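Local coordinates for DUF5348 domain-containing protein (Ruminococcus gnavus, PDB 3NRL), which is of unknown function, an all-beta member of the DUF5348 family that forms a two-chain assembly in the crystal, at residues 5-9 against 67-73; 31-37 against 48-52; 45-49 against 58-62. All coordinates share one frame; numbering follows the deposited sequence.

Contact 1 (5-9 against 67-73); sequences REGTL and DGLRVRM
R5 folds its guanidinium flat against R72: the two side chains run alongside each other in the same direction, their guanidinium groups stacked with planes 26° apart. CG of R72 stands over the centre of the R5 group, 3.9 Å from R5 CZ, and the polar ends overlap farther out. Bends at chi2 (-74°) and chi3 (-78°) bring the R5 chain back to R72 and M73, where NH1 donates to M73 O at 2.9 Å, from above the carbonyl plane. The like charges are close, with R5 NH2 3.3 Å from R72 NE, a proximity probably eased by the salt bridge of R72 to D38 and its cation-pi contact with W45. E6 leans on the same face, CG against CB of R72. On the other face L9 and L69 run alongside each other, and CB of L9 meets CG1 of V71 at 3.9 Å; I20 packs against L9 and V71 from strand 17-23. CG2 of V71 lies against the backbone of G7, 3.6 Å from G7 O. Their backbones exchange two bonds, G7 N to V71 O and V71 N to G7 O, both 2.8 Å. L9 N donates almost straight to L69 O, and L9 O receives G68 N. T8 OG1 reaches past this pairing to G68 O of the second subunit, a bond returned by T8 of that subunit. The arrangement is an antiparallel ladder in which the first and last strands of the chain pair at the centre of a seven-stranded sheet and reach the subunit interface.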
# COMPACT_ATOMS: atom_id res chain seq x y z
N ARG A 5 2.23 -3.36 -14.80
CA ARG A 5 3.53 -2.67 -14.61
C ARG A 5 3.67 -2.03 -13.23
O ARG A 5 4.39 -2.55 -12.38
CB ARG A 5 3.73 -1.60 -15.69
CG ARG A 5 4.22 -2.16 -17.02
CD ARG A 5 5.69 -2.54 -16.95
NE ARG A 5 6.58 -1.38 -17.05
CZ ARG A 5 7.89 -1.42 -16.84
NH1 ARG A 5 8.49 -2.56 -16.51
NH2 ARG A 5 8.61 -0.32 -16.97
N GLU A 6 2.97 -0.93 -12.99
CA GLU A 6 3.05 -0.24 -11.71
C GLU A 6 1.93 -0.59 -10.73
O GLU A 6 0.77 -0.76 -11.12
CB GLU A 6 3.10 1.27 -11.92
CG GLU A 6 4.41 1.74 -12.52
CD GLU A 6 4.40 3.21 -12.87
OE1 GLU A 6 4.06 4.03 -11.99
OE2 GLU A 6 4.73 3.55 -14.02
N GLY A 7 2.30 -0.70 -9.46
CA GLY A 7 1.33 -1.04 -8.44
C GLY A 7 1.81 -0.63 -7.06
O GLY A 7 2.83 0.05 -6.92
N THR A 8 1.08 -1.04 -6.04
CA THR A 8 1.44 -0.71 -4.67
C THR A 8 1.62 -1.99 -3.88
O THR A 8 0.82 -2.92 -3.99
CB THR A 8 0.34 0.12 -4.00
OG1 THR A 8 -0.90 -0.58 -4.08
CG2 THR A 8 0.20 1.46 -4.69
N LEU A 9 2.69 -2.03 -3.09
CA LEU A 9 3.04 -3.19 -2.28
C LEU A 9 2.32 -3.15 -0.93
O LEU A 9 2.25 -2.10 -0.28
CB LEU A 9 4.56 -3.21 -2.07
CG LEU A 9 5.23 -4.42 -1.42
CD1 LEU A 9 5.09 -5.65 -2.32
CD2 LEU A 9 6.70 -4.10 -1.18
N ASP A 67 5.43 -1.90 3.62
CA ASP A 67 4.06 -1.44 3.43
C ASP A 67 3.87 -0.11 2.70
O ASP A 67 4.40 0.91 3.12
CB ASP A 67 3.36 -1.38 4.78
CG ASP A 67 3.74 -2.54 5.67
OD1 ASP A 67 3.21 -3.65 5.46
OD2 ASP A 67 4.58 -2.34 6.57
N GLY A 68 3.09 -0.15 1.63
CA GLY A 68 2.79 1.06 0.89
C GLY A 68 3.77 1.52 -0.16
O GLY A 68 3.56 2.56 -0.78
N LEU A 69 4.86 0.79 -0.37
CA LEU A 69 5.83 1.19 -1.37
C LEU A 69 5.22 1.12 -2.77
O LEU A 69 4.36 0.28 -3.03
CB LEU A 69 7.06 0.28 -1.33
CG LEU A 69 7.97 0.34 -0.11
CD1 LEU A 69 9.01 -0.78 -0.19
CD2 LEU A 69 8.67 1.70 -0.06
N ARG A 70 5.65 2.01 -3.66
CA ARG A 70 5.16 1.98 -5.03
C ARG A 70 6.15 1.09 -5.76
O ARG A 70 7.36 1.29 -5.66
CB ARG A 70 5.12 3.38 -5.64
CG ARG A 70 3.74 4.02 -5.52
CD ARG A 70 3.80 5.54 -5.56
NE ARG A 70 2.45 6.12 -5.52
CZ ARG A 70 2.18 7.37 -5.16
NH1 ARG A 70 3.16 8.19 -4.79
NH2 ARG A 70 0.93 7.80 -5.16
N VAL A 71 5.63 0.10 -6.48
CA VAL A 71 6.48 -0.83 -7.20
C VAL A 71 6.12 -0.93 -8.67
O VAL A 71 5.07 -0.47 -9.12
CB VAL A 71 6.42 -2.24 -6.56
CG1 VAL A 71 6.83 -2.17 -5.10
CG2 VAL A 71 5.02 -2.81 -6.70
N ARG A 72 7.02 -1.56 -9.42
CA ARG A 72 6.88 -1.75 -10.85
C ARG A 72 7.50 -3.09 -11.25
O ARG A 72 8.55 -3.48 -10.72
CB ARG A 72 7.59 -0.61 -11.60
CG ARG A 72 8.10 -0.99 -12.97
CD ARG A 72 9.56 -0.58 -13.15
NE ARG A 72 9.70 0.62 -13.97
CZ ARG A 72 10.86 1.09 -14.41
NH1 ARG A 72 12.00 0.47 -14.10
NH2 ARG A 72 10.89 2.17 -15.18
N MSE A 73 6.86 -3.78 -12.18
CA MSE A 73 7.37 -5.06 -12.66
C MSE A 73 7.52 -5.03 -14.17
O MSE A 73 6.87 -4.16 -14.79
CB MSE A 73 6.42 -6.19 -12.28
CG MSE A 73 6.20 -6.33 -10.80
SE MSE A 73 5.35 -7.99 -10.36
CE MSE A 73 6.93 -9.10 -10.30

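Contact 2 (31-37 against 48-52); sequences LHCGECF and VRIEM. With SO4 (sulfate ion), chain C.
G34 N donates to I50 O at 2.9 Å and I50 N to E35 O at 3.1 Å, both nearly along the C=O axis. F37 and V48 then exchange a bond pair as the strands come into register. R49 NE meets the anti lone pair of E51 OE2 at 2.7 Å, in the guanidinium plane, a salt bridge along one strand. The E51 chain, bent at chi2 (-70°), curls back over G34, leaving OE1 3.5 Å from G34 N. With an alanine here the carboxylate is gone, which would probably leave R49 NE without its charged mate and uncover the turn at G34. E35 OE2 takes H32 N across the loop, while C33 N holds O1 of a sulfate, probably from the crystallisation liquor, that R17 also binds. V48 CG2 sits over the face of the F37 ring, 3.8 Å from its centroid. F37 CG lies between backbone N and carbonyl carbon (chi1 55°), which brings the ring under V48 and its CE2 near I50 CB. C33 SG touches M52 CB at 3.4 Å. A type II turn, H32 to E35, is joined to a G1 bulge, G34 and E35 opposite I50, leading into the hairpin of strands 36-41 and 44-52.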
# COMPACT_ATOMS: atom_id res chain seq x y z
N LEU A 31 3.47 -12.48 -3.67
CA LEU A 31 4.89 -12.55 -4.00
C LEU A 31 5.57 -13.71 -3.28
O LEU A 31 5.34 -13.94 -2.10
CB LEU A 31 5.58 -11.25 -3.59
CG LEU A 31 5.13 -9.98 -4.31
CD1 LEU A 31 5.72 -8.76 -3.61
CD2 LEU A 31 5.57 -10.04 -5.75
N HIS A 32 6.41 -14.44 -4.01
CA HIS A 32 7.13 -15.58 -3.43
C HIS A 32 8.59 -15.20 -3.26
O HIS A 32 9.09 -14.31 -3.96
CB HIS A 32 7.01 -16.79 -4.34
CG HIS A 32 5.60 -17.19 -4.63
ND1 HIS A 32 4.70 -17.53 -3.64
CD2 HIS A 32 4.92 -17.30 -5.80
CE1 HIS A 32 3.54 -17.83 -4.19
NE2 HIS A 32 3.65 -17.70 -5.50
N CYS A 33 9.29 -15.85 -2.33
CA CYS A 33 10.70 -15.56 -2.12
C CYS A 33 11.45 -15.55 -3.44
O CYS A 33 11.21 -16.38 -4.31
CB CYS A 33 11.34 -16.58 -1.18
SG CYS A 33 10.84 -16.43 0.55
N GLY A 34 12.35 -14.59 -3.60
CA GLY A 34 13.13 -14.51 -4.82
C GLY A 34 12.57 -13.63 -5.93
O GLY A 34 13.30 -13.28 -6.85
N GLU A 35 11.29 -13.28 -5.85
CA GLU A 35 10.71 -12.45 -6.90
C GLU A 35 11.31 -11.05 -6.92
O GLU A 35 11.49 -10.41 -5.88
CB GLU A 35 9.19 -12.38 -6.74
CG GLU A 35 8.53 -13.74 -6.87
CD GLU A 35 7.08 -13.66 -7.29
OE1 GLU A 35 6.81 -13.17 -8.41
OE2 GLU A 35 6.20 -14.09 -6.51
N CYS A 36 11.63 -10.58 -8.12
CA CYS A 36 12.24 -9.26 -8.30
C CYS A 36 11.29 -8.24 -8.92
O CYS A 36 10.38 -8.58 -9.67
CB CYS A 36 13.48 -9.40 -9.18
SG CYS A 36 13.15 -10.27 -10.73
N PHE A 37 11.52 -6.97 -8.58
CA PHE A 37 10.72 -5.85 -9.07
C PHE A 37 11.42 -4.56 -8.66
O PHE A 37 12.40 -4.60 -7.92
CB PHE A 37 9.30 -5.92 -8.47
CG PHE A 37 9.27 -5.96 -6.97
CD1 PHE A 37 9.37 -4.79 -6.22
CD2 PHE A 37 9.13 -7.18 -6.30
CE1 PHE A 37 9.32 -4.83 -4.82
CE2 PHE A 37 9.09 -7.23 -4.91
CZ PHE A 37 9.19 -6.06 -4.16
N VAL A 48 15.02 -4.44 -6.63
CA VAL A 48 15.07 -5.16 -5.37
C VAL A 48 14.61 -6.59 -5.56
O VAL A 48 14.09 -6.96 -6.62
CB VAL A 48 14.17 -4.52 -4.29
CG1 VAL A 48 14.56 -3.07 -4.08
CG2 VAL A 48 12.71 -4.60 -4.72
N ARG A 49 14.80 -7.40 -4.53
CA ARG A 49 14.38 -8.79 -4.54
C ARG A 49 13.75 -9.00 -3.17
O ARG A 49 14.31 -8.57 -2.17
CB ARG A 49 15.59 -9.72 -4.72
CG ARG A 49 15.23 -11.19 -4.94
CD ARG A 49 16.46 -12.05 -5.27
NE ARG A 49 17.35 -12.24 -4.13
CZ ARG A 49 18.56 -11.71 -4.03
NH1 ARG A 49 19.04 -10.94 -5.00
NH2 ARG A 49 19.30 -11.93 -2.95
N ILE A 50 12.57 -9.62 -3.12
CA ILE A 50 11.95 -9.84 -1.82
C ILE A 50 12.35 -11.21 -1.31
O ILE A 50 12.38 -12.18 -2.07
CB ILE A 50 10.41 -9.71 -1.88
CG1 ILE A 50 9.84 -9.76 -0.46
CG2 ILE A 50 9.81 -10.82 -2.74
CD1 ILE A 50 8.41 -9.28 -0.36
N GLU A 51 12.69 -11.28 -0.03
CA GLU A 51 13.12 -12.54 0.58
C GLU A 51 12.48 -12.70 1.95
O GLU A 51 11.86 -11.77 2.48
CB GLU A 51 14.64 -12.56 0.74
CG GLU A 51 15.42 -12.51 -0.57
CD GLU A 51 15.30 -13.79 -1.38
OE1 GLU A 51 14.66 -14.76 -0.91
OE2 GLU A 51 15.87 -13.83 -2.49
N MSE A 52 12.64 -13.89 2.53
CA MSE A 52 12.09 -14.19 3.84
C MSE A 52 13.16 -14.68 4.81
O MSE A 52 13.84 -15.67 4.54
CB MSE A 52 11.00 -15.26 3.72
CG MSE A 52 10.52 -15.81 5.05
SE MSE A 52 9.50 -14.63 5.96
CE MSE A 52 7.92 -15.12 5.39
S SO4 C . 7.94 -19.12 -0.67
O1 SO4 C . 7.61 -17.69 -0.78
O2 SO4 C . 6.78 -19.85 -0.13
O3 SO4 C . 8.28 -19.65 -2.01
O4 SO4 C . 9.09 -19.29 0.24

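Contact 3 (45-49 against 58-62); sequences WVPVR and LVGLN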
# COMPACT_ATOMS: atom_id res chain seq x y z
N TRP A 45 13.79 4.33 -10.03
CA TRP A 45 13.31 2.98 -9.76
C TRP A 45 14.52 2.16 -9.31
O TRP A 45 15.51 2.06 -10.04
CB TRP A 45 12.70 2.36 -11.02
CG TRP A 45 11.42 2.99 -11.44
CD1 TRP A 45 11.24 3.92 -12.43
CD2 TRP A 45 10.12 2.73 -10.89
NE1 TRP A 45 9.90 4.25 -12.53
CE2 TRP A 45 9.19 3.53 -11.60
CE3 TRP A 45 9.65 1.90 -9.87
CZ2 TRP A 45 7.82 3.52 -11.32
CZ3 TRP A 45 8.29 1.89 -9.58
CH2 TRP A 45 7.39 2.70 -10.31
N VAL A 46 14.43 1.59 -8.11
CA VAL A 46 15.51 0.80 -7.54
C VAL A 46 15.19 -0.69 -7.61
O VAL A 46 14.15 -1.13 -7.13
CB VAL A 46 15.74 1.17 -6.05
CG1 VAL A 46 16.93 0.41 -5.49
CG2 VAL A 46 15.94 2.68 -5.91
N PRO A 47 16.09 -1.49 -8.22
CA PRO A 47 15.87 -2.93 -8.33
C PRO A 47 16.02 -3.64 -6.99
O PRO A 47 17.01 -3.46 -6.28
CB PRO A 47 16.95 -3.37 -9.33
CG PRO A 47 18.07 -2.43 -9.02
CD PRO A 47 17.34 -1.10 -8.89
N VAL A 48 15.02 -4.44 -6.63
CA VAL A 48 15.07 -5.16 -5.37
C VAL A 48 14.61 -6.59 -5.56
O VAL A 48 14.09 -6.96 -6.62
CB VAL A 48 14.17 -4.52 -4.29
CG1 VAL A 48 14.56 -3.07 -4.08
CG2 VAL A 48 12.71 -4.60 -4.72
N ARG A 49 14.80 -7.40 -4.53
CA ARG A 49 14.38 -8.79 -4.54
C ARG A 49 13.75 -9.00 -3.17
O ARG A 49 14.31 -8.57 -2.17
CB ARG A 49 15.59 -9.72 -4.72
CG ARG A 49 15.23 -11.19 -4.94
CD ARG A 49 16.46 -12.05 -5.27
NE ARG A 49 17.35 -12.24 -4.13
CZ ARG A 49 18.56 -11.71 -4.03
NH1 ARG A 49 19.04 -10.94 -5.00
NH2 ARG A 49 19.30 -11.93 -2.95
N LEU A 58 13.52 -6.64 1.93
CA LEU A 58 13.96 -6.41 0.57
C LEU A 58 15.48 -6.34 0.46
O LEU A 58 16.15 -5.73 1.30
CB LEU A 58 13.36 -5.10 0.03
CG LEU A 58 11.84 -4.97 0.06
CD1 LEU A 58 11.45 -3.61 -0.54
CD2 LEU A 58 11.20 -6.10 -0.74
N VAL A 59 16.01 -7.00 -0.56
CA VAL A 59 17.44 -6.96 -0.82
C VAL A 59 17.57 -5.88 -1.89
O VAL A 59 16.83 -5.91 -2.88
CB VAL A 59 17.97 -8.29 -1.39
CG1 VAL A 59 19.40 -8.12 -1.88
CG2 VAL A 59 17.90 -9.38 -0.32
N GLY A 60 18.48 -4.94 -1.70
CA GLY A 60 18.68 -3.90 -2.69
C GLY A 60 18.26 -2.51 -2.28
O GLY A 60 18.57 -1.54 -2.97
N LEU A 61 17.57 -2.40 -1.15
CA LEU A 61 17.11 -1.10 -0.68
C LEU A 61 16.79 -1.15 0.81
O LEU A 61 16.10 -2.05 1.27
CB LEU A 61 15.86 -0.68 -1.47
CG LEU A 61 15.20 0.66 -1.15
CD1 LEU A 61 16.15 1.82 -1.42
CD2 LEU A 61 13.94 0.80 -2.00
N ASN A 62 17.32 -0.19 1.55
CA ASN A 62 17.06 -0.13 2.98
C ASN A 62 15.80 0.70 3.21
O ASN A 62 15.76 1.89 2.88
CB ASN A 62 18.26 0.48 3.71
CG ASN A 62 19.46 -0.45 3.75
OD1 ASN A 62 20.60 -0.00 3.76
ND2 ASN A 62 19.20 -1.75 3.78
O HOH W 1 19.25 -1.86 -5.58
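The backbones of R49 and V59 form an antiparallel hydrogen-bonded pair, R49 N to V59 O at 3.0 Å and V59 N to R49 O at 2.8 Å, each donor in the plane of the carbonyl it meets. V59 O also receives the CA-H of V48, at 3.1 Å from V48 CA. On one face of the pair R49 and V59 lie side by side and point the same way. The guanidinium of R49 turns a face to the valine, whose CB stands above it but offset toward the rim, and NH2 comes 3.9 Å from V59 CG2. The kink of R49 at chi3 (71°) folds the group over V59, while its NE remains tied to E51. On the other face V48 CG1 points at L61, 3.8 Å from L61 CB, the two side chains crossing, and V48 CB is more loosely packed against L58 CB. V46 CG1, anti to its own N (chi1 -176°), approaches G60 O at 3.6 Å. Past the last bridge the chain turns away at G60, whose positive phi (112°) suits a residue without a side chain: a CB there would clash with P47 O. One water bridges the strands here, donating to P47 O at 2.8 Å and to G60 O at 2.7 Å. This is the open end of an antiparallel beta hairpin, strands 44-52 and 56-59, at one edge of the chain's sheet.

How the contacts relate
All three contacts belong to one antiparallel sheet, in which strand 70-72 lies between 6-12 and 36-41, followed by 44-52 and the outer strand 56-59. Contact 1 joins the two ends of the modelled chain, and contacts 2 and 3 are nested inside the loop it closes. Contacts 2 and 3 share V48 and R49 on opposite edges of strand 44-52, their centres about 9 Å apart; the centre of contact 1 is about 13 Å from that of contact 2 and about 12 Å from that of contact 3. Packing joins them: V71 meets F37, L69 meets L58, and L58 reaches F37 and I50, so the hairpin pairings and the end-to-end pairing share apolar packing on one side of the sheet.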